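Local structure of delta-1-pyrroline-5-carboxylate dehydrogenase, mitochondrial (Mus musculus, 4E3X) at residues M134-G137 / P138-E142; G266-F269 / G270-T274; F341-G344 / G345-C348. The protein catalyses the NAD+-dependent oxidation of L-glutamate gamma-semialdehyde, derived from delta-1-pyrroline-5-carboxylate, to L-glutamate, the second step of proline degradation. All coordinates share one frame; numbering follows the deposited sequence.

Interaction 1 (M134-G137 / P138-E142); sequences MLSG and PRRAE
A type I beta turn from G137 to R140 joins the end of helix 121-136 to the start of helix 140-151. R140 N closes it on G137 O (3.2 Å), with an almost straight N-H...O angle of 165°. P138 suits the second position of the turn, where its ring already holds phi near -66°, and G137 suits the place before it, since a CB there would press on P138 CD. Water 1 donates to G137 O and accepts from A141 N. R139 N reaches back to M134 O at 2.9 Å. Their side chains run alongside each other, M134 bringing its methyl CE to 3.5 Å from R139 NH2, while R139 bends at chi2 and chi3 to put NE 2.9 Å from E142 OE1 in a salt bridge. R140, with CG anti to the backbone N (chi1 -156°), extends NH2 to S136 O, 3.0 Å away: NH2 lies in the S136 carbonyl plane, on a lone pair, and the oxygen lies in the guanidinium plane, at its edge. R140 NH1 pairs with E159 of helix 155-180 and NH2 with E35. A leucine here would probably leave S136 O without this donor and take a positive partner from E159 and E35. R139 NH2 also pairs with E251 of helix 239-251, L135 packs between that helix and helix 155-180, and A141 lies against helix 45-55.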
ATOM      1  N   MET B 134       2.070 -28.361  12.873  1.00 10.03           N
ATOM      2  CA  MET B 134       0.932 -29.274  12.969  1.00 10.61           C
ATOM      3  C   MET B 134       0.433 -29.685  11.586  1.00  9.21           C
ATOM      4  O   MET B 134       0.156 -30.853  11.332  1.00 10.23           O
ATOM      5  CB  MET B 134      -0.196 -28.625  13.764  1.00 10.62           C
ATOM      6  CG  MET B 134       0.177 -28.339  15.217  1.00 11.99           C
ATOM      7  SD  MET B 134      -0.987 -27.227  16.041  1.00 15.19           S
ATOM      8  CE  MET B 134      -2.430 -28.281  16.106  1.00 14.89           C
ATOM      9  N   LEU B 135       0.322 -28.713  10.688  1.00  9.19           N
ATOM     10  CA  LEU B 135      -0.104 -28.970   9.314  1.00  9.01           C
ATOM     11  C   LEU B 135       0.884 -29.872   8.582  1.00  9.51           C
ATOM     12  O   LEU B 135       0.477 -30.707   7.778  1.00 10.17           O
ATOM     13  CB  LEU B 135      -0.268 -27.655   8.556  1.00  8.85           C
ATOM     14  CG  LEU B 135      -1.481 -26.812   8.943  1.00  9.64           C
ATOM     15  CD1 LEU B 135      -1.281 -25.362   8.514  1.00 10.02           C
ATOM     16  CD2 LEU B 135      -2.749 -27.389   8.328  1.00 10.77           C
ATOM     17  N   SER B 136       2.177 -29.696   8.852  1.00  9.69           N
ATOM     18  CA  SER B 136       3.214 -30.487   8.197  1.00 10.93           C
ATOM     19  C   SER B 136       3.107 -31.948   8.601  1.00 10.57           C
ATOM     20  O   SER B 136       3.244 -32.853   7.769  1.00 11.13           O
ATOM     21  CB  SER B 136       4.602 -29.942   8.554  1.00 11.80           C
ATOM     22  OG  SER B 136       5.629 -30.747   8.014  1.00 12.88           O
ATOM     23  N   GLY B 137       2.866 -32.175   9.888  1.00 10.42           N
ATOM     24  CA  GLY B 137       2.901 -33.509  10.449  1.00 10.55           C
ATOM     25  C   GLY B 137       1.539 -34.100  10.726  1.00 10.74           C
ATOM     26  O   GLY B 137       0.899 -34.630   9.820  1.00 11.85           O
ATOM     27  N   PRO B 138       1.088 -34.017  11.988  1.00 10.77           N
ATOM     28  CA  PRO B 138      -0.076 -34.794  12.415  1.00 10.98           C
ATOM     29  C   PRO B 138      -1.391 -34.401  11.754  1.00 10.79           C
ATOM     30  O   PRO B 138      -2.291 -35.236  11.702  1.00 11.78           O
ATOM     31  CB  PRO B 138      -0.133 -34.538  13.927  1.00 11.82           C
ATOM     32  CG  PRO B 138       0.592 -33.231  14.123  1.00 11.83           C
ATOM     33  CD  PRO B 138       1.699 -33.270  13.103  1.00 11.43           C
ATOM     34  N   ARG B 139      -1.502 -33.173  11.259  1.00  9.91           N
ATOM     35  CA  ARG B 139      -2.764 -32.707  10.681  1.00  9.17           C
ATOM     36  C   ARG B 139      -2.753 -32.678   9.156  1.00  8.71           C
ATOM     37  O   ARG B 139      -3.736 -32.265   8.541  1.00  9.97           O
ATOM     38  CB  ARG B 139      -3.153 -31.329  11.240  1.00 10.32           C
ATOM     39  CG  ARG B 139      -3.232 -31.284  12.759  1.00 11.99           C
ATOM     40  CD  ARG B 139      -4.394 -32.116  13.300  1.00 13.29           C
ATOM     41  NE  ARG B 139      -5.601 -31.320  13.519  1.00 13.70           N
ATOM     42  CZ  ARG B 139      -5.844 -30.626  14.628  1.00 13.47           C
ATOM     43  NH1 ARG B 139      -6.966 -29.929  14.746  1.00 12.78           N
ATOM     44  NH2 ARG B 139      -4.962 -30.620  15.623  1.00 14.52           N
ATOM     45  N   ARG B 140      -1.651 -33.113   8.551  1.00  8.86           N
ATOM     46  CA  ARG B 140      -1.528 -33.041   7.096  1.00  8.93           C
ATOM     47  C   ARG B 140      -2.624 -33.836   6.399  1.00  9.12           C
ATOM     48  O   ARG B 140      -3.287 -33.336   5.494  1.00  9.58           O
ATOM     49  CB  ARG B 140      -0.152 -33.534   6.624  1.00  9.80           C
ATOM     50  CG  ARG B 140       0.246 -32.968   5.255  1.00 10.07           C
ATOM     51  CD  ARG B 140       1.419 -33.736   4.651  1.00  9.87           C
ATOM     52  NE  ARG B 140       2.078 -33.020   3.559  1.00 11.01           N
ATOM     53  CZ  ARG B 140       3.136 -32.231   3.722  1.00 10.52           C
ATOM     54  NH1 ARG B 140       3.689 -31.631   2.675  1.00 12.08           N
ATOM     55  NH2 ARG B 140       3.638 -32.036   4.939  1.00 11.18           N
ATOM     56  N   ALA B 141      -2.808 -35.084   6.811  1.00  9.23           N
ATOM     57  CA  ALA B 141      -3.756 -35.949   6.124  1.00  9.62           C
ATOM     58  C   ALA B 141      -5.176 -35.388   6.238  1.00  8.89           C
ATOM     59  O   ALA B 141      -5.940 -35.413   5.269  1.00  9.86           O
ATOM     60  CB  ALA B 141      -3.671 -37.384   6.656  1.00 10.90           C
ATOM     61  N   GLU B 142      -5.519 -34.864   7.410  1.00  9.71           N
ATOM     62  CA  GLU B 142      -6.827 -34.252   7.621  1.00  9.64           C
ATOM     63  C   GLU B 142      -7.100 -33.093   6.665  1.00  9.37           C
ATOM     64  O   GLU B 142      -8.144 -33.056   6.005  1.00  9.50           O
ATOM     65  CB  GLU B 142      -6.945 -33.756   9.065  1.00 10.10           C
ATOM     66  CG  GLU B 142      -8.247 -33.010   9.335  1.00 10.24           C
ATOM     67  CD  GLU B 142      -8.226 -32.192  10.615  1.00 11.63           C
ATOM     68  OE1 GLU B 142      -7.343 -32.421  11.469  1.00 14.29           O
ATOM     69  OE2 GLU B 142      -9.107 -31.320  10.767  1.00 12.59           O
TER
HETATM   70  O   HOH W   1      -0.909 -36.480   8.693  1.00 12.96           O

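Interaction 2 (G266-F269 / G270-T274); sequences GPTF and GDTVT
The backbone from G266 through V273 is regular alpha helix, with G270 N bonded to G266 O, D271 N to P267 O and V273 N to F269 O, the last at 3.0 Å and nearly straight (174°). P267 fits this first turn because its missing N-H is not needed there. One turn on from F269, V273 lays its CG1 methyl over one face of the ring, 4.0 Å from the centroid and displaced toward the rim: a CH-pi contact. F269 CG stands opposite its own N (chi1 -177°), which makes the ring project out from the helix, and V273 turns CG1 back over its face. T272 OG1 donates to T268 O at 2.8 Å, and T272 N reaches the same oxygen from the opposite face of the carbonyl plane. T274 repeats this pattern, its OG1 lying 2.7 Å from G270 O. D271 OD1 is held by Q297 of helix 288-300. F269 and V273 press on strand 203-207, and F269 also on strand 230-233, of the parallel Rossmann-type sheet. The chemistry is thus divided: apolar groups seal the helix to the sheet, while the buried threonines spend their hydroxyl protons on carbonyls of their own helix.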
ATOM      1  N   GLY B 266     -22.549 -13.240   1.191  1.00  8.44           N
ATOM      2  CA  GLY B 266     -21.534 -12.303   0.734  1.00  8.97           C
ATOM      3  C   GLY B 266     -21.939 -10.843   0.829  1.00  8.52           C
ATOM      4  O   GLY B 266     -21.251 -10.041   1.467  1.00  7.74           O
ATOM      5  N   PRO B 267     -23.055 -10.482   0.181  1.00  7.81           N
ATOM      6  CA  PRO B 267     -23.490  -9.083   0.248  1.00  9.03           C
ATOM      7  C   PRO B 267     -23.762  -8.625   1.683  1.00  8.50           C
ATOM      8  O   PRO B 267     -23.393  -7.515   2.048  1.00  9.66           O
ATOM      9  CB  PRO B 267     -24.769  -9.094  -0.591  1.00 10.75           C
ATOM     10  CG  PRO B 267     -24.486 -10.145  -1.637  1.00 11.61           C
ATOM     11  CD  PRO B 267     -23.783 -11.237  -0.858  1.00  9.42           C
ATOM     12  N   THR B 268     -24.369  -9.485   2.493  1.00  8.49           N
ATOM     13  CA  THR B 268     -24.651  -9.153   3.881  1.00  8.53           C
ATOM     14  C   THR B 268     -23.363  -8.863   4.664  1.00  7.86           C
ATOM     15  O   THR B 268     -23.281  -7.892   5.428  1.00  8.00           O
ATOM     16  CB  THR B 268     -25.425 -10.288   4.564  1.00  9.84           C
ATOM     17  OG1 THR B 268     -26.626 -10.551   3.833  1.00 10.34           O
ATOM     18  CG2 THR B 268     -25.794  -9.912   5.993  1.00 10.92           C
ATOM     19  N   PHE B 269     -22.359  -9.711   4.476  1.00  7.02           N
ATOM     20  CA  PHE B 269     -21.073  -9.538   5.135  1.00  6.49           C
ATOM     21  C   PHE B 269     -20.443  -8.210   4.717  1.00  5.56           C
ATOM     22  O   PHE B 269     -19.999  -7.429   5.564  1.00  6.42           O
ATOM     23  CB  PHE B 269     -20.150 -10.710   4.786  1.00  7.31           C
ATOM     24  CG  PHE B 269     -18.821 -10.658   5.483  1.00  7.04           C
ATOM     25  CD1 PHE B 269     -18.695 -11.102   6.788  1.00  7.46           C
ATOM     26  CD2 PHE B 269     -17.705 -10.153   4.839  1.00  6.92           C
ATOM     27  CE1 PHE B 269     -17.475 -11.037   7.440  1.00  6.89           C
ATOM     28  CE2 PHE B 269     -16.496 -10.099   5.482  1.00  7.13           C
ATOM     29  CZ  PHE B 269     -16.378 -10.537   6.781  1.00  6.59           C
ATOM     30  N   GLY B 270     -20.418  -7.947   3.414  1.00  6.17           N
ATOM     31  CA  GLY B 270     -19.841  -6.712   2.912  1.00  7.46           C
ATOM     32  C   GLY B 270     -20.564  -5.486   3.439  1.00  7.27           C
ATOM     33  O   GLY B 270     -19.928  -4.516   3.848  1.00  8.22           O
ATOM     34  N   ASP B 271     -21.897  -5.534   3.450  1.00  7.44           N
ATOM     35  CA  ASP B 271     -22.710  -4.428   3.961  1.00  7.52           C
ATOM     36  C   ASP B 271     -22.356  -4.144   5.415  1.00  6.87           C
ATOM     37  O   ASP B 271     -22.214  -2.987   5.827  1.00  9.22           O
ATOM     38  CB  ASP B 271     -24.212  -4.746   3.909  1.00  9.09           C
ATOM     39  CG  ASP B 271     -24.767  -4.846   2.498  1.00 10.38           C
ATOM     40  OD1 ASP B 271     -24.054  -4.548   1.515  1.00 11.51           O
ATOM     41  OD2 ASP B 271     -25.956  -5.214   2.390  1.00 12.88           O
ATOM     42  N   THR B 272     -22.253  -5.208   6.205  1.00  6.90           N
ATOM     43  CA  THR B 272     -22.010  -5.049   7.634  1.00  6.50           C
ATOM     44  C   THR B 272     -20.617  -4.481   7.911  1.00  6.99           C
ATOM     45  O   THR B 272     -20.470  -3.498   8.649  1.00  6.97           O
ATOM     46  CB  THR B 272     -22.186  -6.369   8.390  1.00  7.67           C
ATOM     47  OG1 THR B 272     -23.473  -6.922   8.100  1.00  9.98           O
ATOM     48  CG2 THR B 272     -22.054  -6.134   9.893  1.00  8.65           C
ATOM     49  N   VAL B 273     -19.583  -5.072   7.316  1.00  6.74           N
ATOM     50  CA  VAL B 273     -18.241  -4.594   7.634  1.00  6.88           C
ATOM     51  C   VAL B 273     -17.985  -3.171   7.119  1.00  6.81           C
ATOM     52  O   VAL B 273     -17.311  -2.383   7.792  1.00  8.00           O
ATOM     53  CB  VAL B 273     -17.114  -5.581   7.215  1.00  6.32           C
ATOM     54  CG1 VAL B 273     -17.340  -6.954   7.854  1.00  6.46           C
ATOM     55  CG2 VAL B 273     -17.001  -5.687   5.704  1.00  7.11           C
ATOM     56  N   THR B 274     -18.533  -2.825   5.954  1.00  6.50           N
ATOM     57  CA  THR B 274     -18.345  -1.479   5.409  1.00  6.99           C
ATOM     58  C   THR B 274     -19.220  -0.434   6.093  1.00  8.09           C
ATOM     59  O   THR B 274     -19.064   0.749   5.842  1.00  9.57           O
ATOM     60  CB  THR B 274     -18.550  -1.428   3.875  1.00  7.70           C
ATOM     61  OG1 THR B 274     -19.895  -1.817   3.548  1.00  8.00           O
ATOM     62  CG2 THR B 274     -17.539  -2.332   3.161  1.00  8.87           C
TER

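Interaction 3 (F341-G344 / G345-C348); sequences FEYG and GQKC
Q346 folds back over Y343, and its side chain follows that residue from CB to NE2. CB lies 3.3 Å from Y343 O and also touches the ring at CD2. CG, opposite the carbonyl carbon (chi1 -57°), passes Y343 O and G344 O, and the extended chain beyond it lays the amide over the Y343 ring. OE1 accepts from the backbone N of I392, whereas NE2 donates to Y343 O at 3.1 Å and sits over the centre of the ring, 3.4 Å above its plane. Amide and ring planes are inclined at 43°. Q346 N also bonds to Y343 O, from the opposite face of the carbonyl plane; two donors thus grip that oxygen, while the bonds of OE1 and NE2 together fix the amide's rotation, a place that suits glutamine, donor and acceptor in one. The ring's hydroxyl bonds to Q151 O. G345 N returns to E342 O (3.0 Å), and the positive phi of G344 and G345 is easy for residues without a side chain. K347 CE brushes Y343 CB; K347 NZ bonds to Q157 OE1 and donates to water 2 (2.9 Å), which contacts E342 OE1, while E342 OE2 meets Y559 of the second subunit. Q346 centres an inverse gamma turn, and its O accepts from N211, the probable transition-state stabiliser. This is the cysteine signature loop of aldehyde dehydrogenases, which presents the nucleophile C348.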
ATOM      1  N   PHE B 341      -5.744 -27.614 -17.242  1.00  9.71           N
ATOM      2  CA  PHE B 341      -6.700 -28.614 -16.775  1.00  9.84           C
ATOM      3  C   PHE B 341      -6.547 -29.105 -15.334  1.00 10.25           C
ATOM      4  O   PHE B 341      -7.483 -29.690 -14.798  1.00 11.16           O
ATOM      5  CB  PHE B 341      -6.697 -29.820 -17.726  1.00 10.24           C
ATOM      6  CG  PHE B 341      -7.051 -29.481 -19.151  1.00 10.86           C
ATOM      7  CD1 PHE B 341      -8.077 -28.591 -19.431  1.00 11.16           C
ATOM      8  CD2 PHE B 341      -6.359 -30.052 -20.207  1.00 10.98           C
ATOM      9  CE1 PHE B 341      -8.407 -28.271 -20.741  1.00 11.58           C
ATOM     10  CE2 PHE B 341      -6.686 -29.742 -21.520  1.00 12.60           C
ATOM     11  CZ  PHE B 341      -7.713 -28.853 -21.782  1.00 12.01           C
ATOM     12  N   GLU B 342      -5.398 -28.882 -14.701  1.00  9.63           N
ATOM     13  CA  GLU B 342      -5.270 -29.263 -13.293  1.00  9.44           C
ATOM     14  C   GLU B 342      -6.315 -28.526 -12.466  1.00  8.93           C
ATOM     15  O   GLU B 342      -6.614 -27.356 -12.727  1.00  8.88           O
ATOM     16  CB  GLU B 342      -3.860 -29.001 -12.761  1.00 11.93           C
ATOM     17  CG  GLU B 342      -2.849 -30.028 -13.245  1.00 12.60           C
ATOM     18  CD  GLU B 342      -1.447 -29.775 -12.733  1.00 14.57           C
ATOM     19  OE1 GLU B 342      -1.024 -28.602 -12.666  1.00 13.16           O
ATOM     20  OE2 GLU B 342      -0.768 -30.763 -12.387  1.00 17.83           O
ATOM     21  N   TYR B 343      -6.880 -29.229 -11.486  1.00  9.20           N
ATOM     22  CA  TYR B 343      -8.012 -28.733 -10.702  1.00  9.05           C
ATOM     23  C   TYR B 343      -9.123 -28.183 -11.613  1.00  8.58           C
ATOM     24  O   TYR B 343      -9.814 -27.215 -11.284  1.00  8.76           O
ATOM     25  CB  TYR B 343      -7.575 -27.734  -9.606  1.00  8.66           C
ATOM     26  CG  TYR B 343      -8.692 -27.419  -8.625  1.00  7.95           C
ATOM     27  CD1 TYR B 343      -9.486 -28.438  -8.099  1.00  7.79           C
ATOM     28  CD2 TYR B 343      -8.955 -26.112  -8.228  1.00  8.24           C
ATOM     29  CE1 TYR B 343     -10.520 -28.166  -7.220  1.00  7.53           C
ATOM     30  CE2 TYR B 343      -9.990 -25.834  -7.345  1.00  8.49           C
ATOM     31  CZ  TYR B 343     -10.758 -26.867  -6.841  1.00  8.25           C
ATOM     32  OH  TYR B 343     -11.793 -26.601  -5.971  1.00  8.77           O
ATOM     33  N   GLY B 344      -9.291 -28.821 -12.770  1.00  9.37           N
ATOM     34  CA  GLY B 344     -10.318 -28.422 -13.714  1.00 10.17           C
ATOM     35  C   GLY B 344     -10.211 -26.989 -14.207  1.00  9.32           C
ATOM     36  O   GLY B 344     -11.228 -26.376 -14.538  1.00  9.87           O
ATOM     37  N   GLY B 345      -8.993 -26.449 -14.234  1.00  8.88           N
ATOM     38  CA  GLY B 345      -8.777 -25.077 -14.666  1.00  8.61           C
ATOM     39  C   GLY B 345      -9.312 -24.031 -13.699  1.00  8.63           C
ATOM     40  O   GLY B 345      -9.410 -22.852 -14.050  1.00  8.76           O
ATOM     41  N   GLN B 346      -9.660 -24.452 -12.484  1.00  8.28           N
ATOM     42  CA  GLN B 346     -10.238 -23.541 -11.498  1.00  8.56           C
ATOM     43  C   GLN B 346      -9.169 -22.804 -10.704  1.00  9.16           C
ATOM     44  O   GLN B 346      -9.150 -22.833  -9.466  1.00 10.12           O
ATOM     45  CB  GLN B 346     -11.161 -24.312 -10.564  1.00  8.54           C
ATOM     46  CG  GLN B 346     -12.258 -25.051 -11.305  1.00  9.35           C
ATOM     47  CD  GLN B 346     -13.120 -25.853 -10.359  1.00  9.26           C
ATOM     48  OE1 GLN B 346     -14.275 -25.505 -10.109  1.00 10.00           O
ATOM     49  NE2 GLN B 346     -12.552 -26.922  -9.802  1.00 10.26           N
ATOM     50  N   LYS B 347      -8.269 -22.144 -11.424  1.00  9.20           N
ATOM     51  CA  LYS B 347      -7.203 -21.384 -10.790  1.00  9.32           C
ATOM     52  C   LYS B 347      -7.132 -20.016 -11.429  1.00  9.13           C
ATOM     53  O   LYS B 347      -7.274 -19.885 -12.644  1.00  9.16           O
ATOM     54  CB  LYS B 347      -5.854 -22.077 -10.964  1.00 10.03           C
ATOM     55  CG  LYS B 347      -5.764 -23.487 -10.400  1.00 10.08           C
ATOM     56  CD  LYS B 347      -4.328 -23.988 -10.460  1.00 10.26           C
ATOM     57  CE  LYS B 347      -4.202 -25.378  -9.862  1.00  9.90           C
ATOM     58  NZ  LYS B 347      -2.793 -25.851  -9.848  1.00 10.83           N
ATOM     59  N   CYS B 348      -6.889 -18.996 -10.620  1.00 10.88           N
ATOM     60  CA  CYS B 348      -6.712 -17.643 -11.130  0.59 11.87           C
ATOM     61  C   CYS B 348      -5.522 -17.557 -12.066  1.00  9.88           C
ATOM     62  O   CYS B 348      -5.416 -16.617 -12.841  1.00  9.95           O
ATOM     63  CB  CYS B 348      -6.503 -16.661  -9.982  0.59 15.63           C
ATOM     64  SG  CYS B 348      -7.894 -16.550  -8.872  0.59 19.86           S
TER
HETATM   65  O   HOH W   2      -2.023 -26.164 -12.628  1.00 11.13           O

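Overall arrangement
The three local contacts follow one another along the chain without touching. Interaction 3 is the catalytic one: it carries C348, and the K347 side chain comes within about 4 Å of a bound proline. Interaction 1 lies away from the annotated sites, its centre about 24 Å from that of interaction 3, yet the two share helices: helix 140-151, which begins in the turn, ends at Q151, the partner of Y343, and helix 155-180 supplies E159 to R140 and Q157 to K347. Interaction 2, centred about 28 Å from interaction 3 and 33 Å from interaction 1, belongs to the cofactor side, with F269 touching the NAD+-binding K233. Strand 203-207, under F269 and V273, leads on to N211.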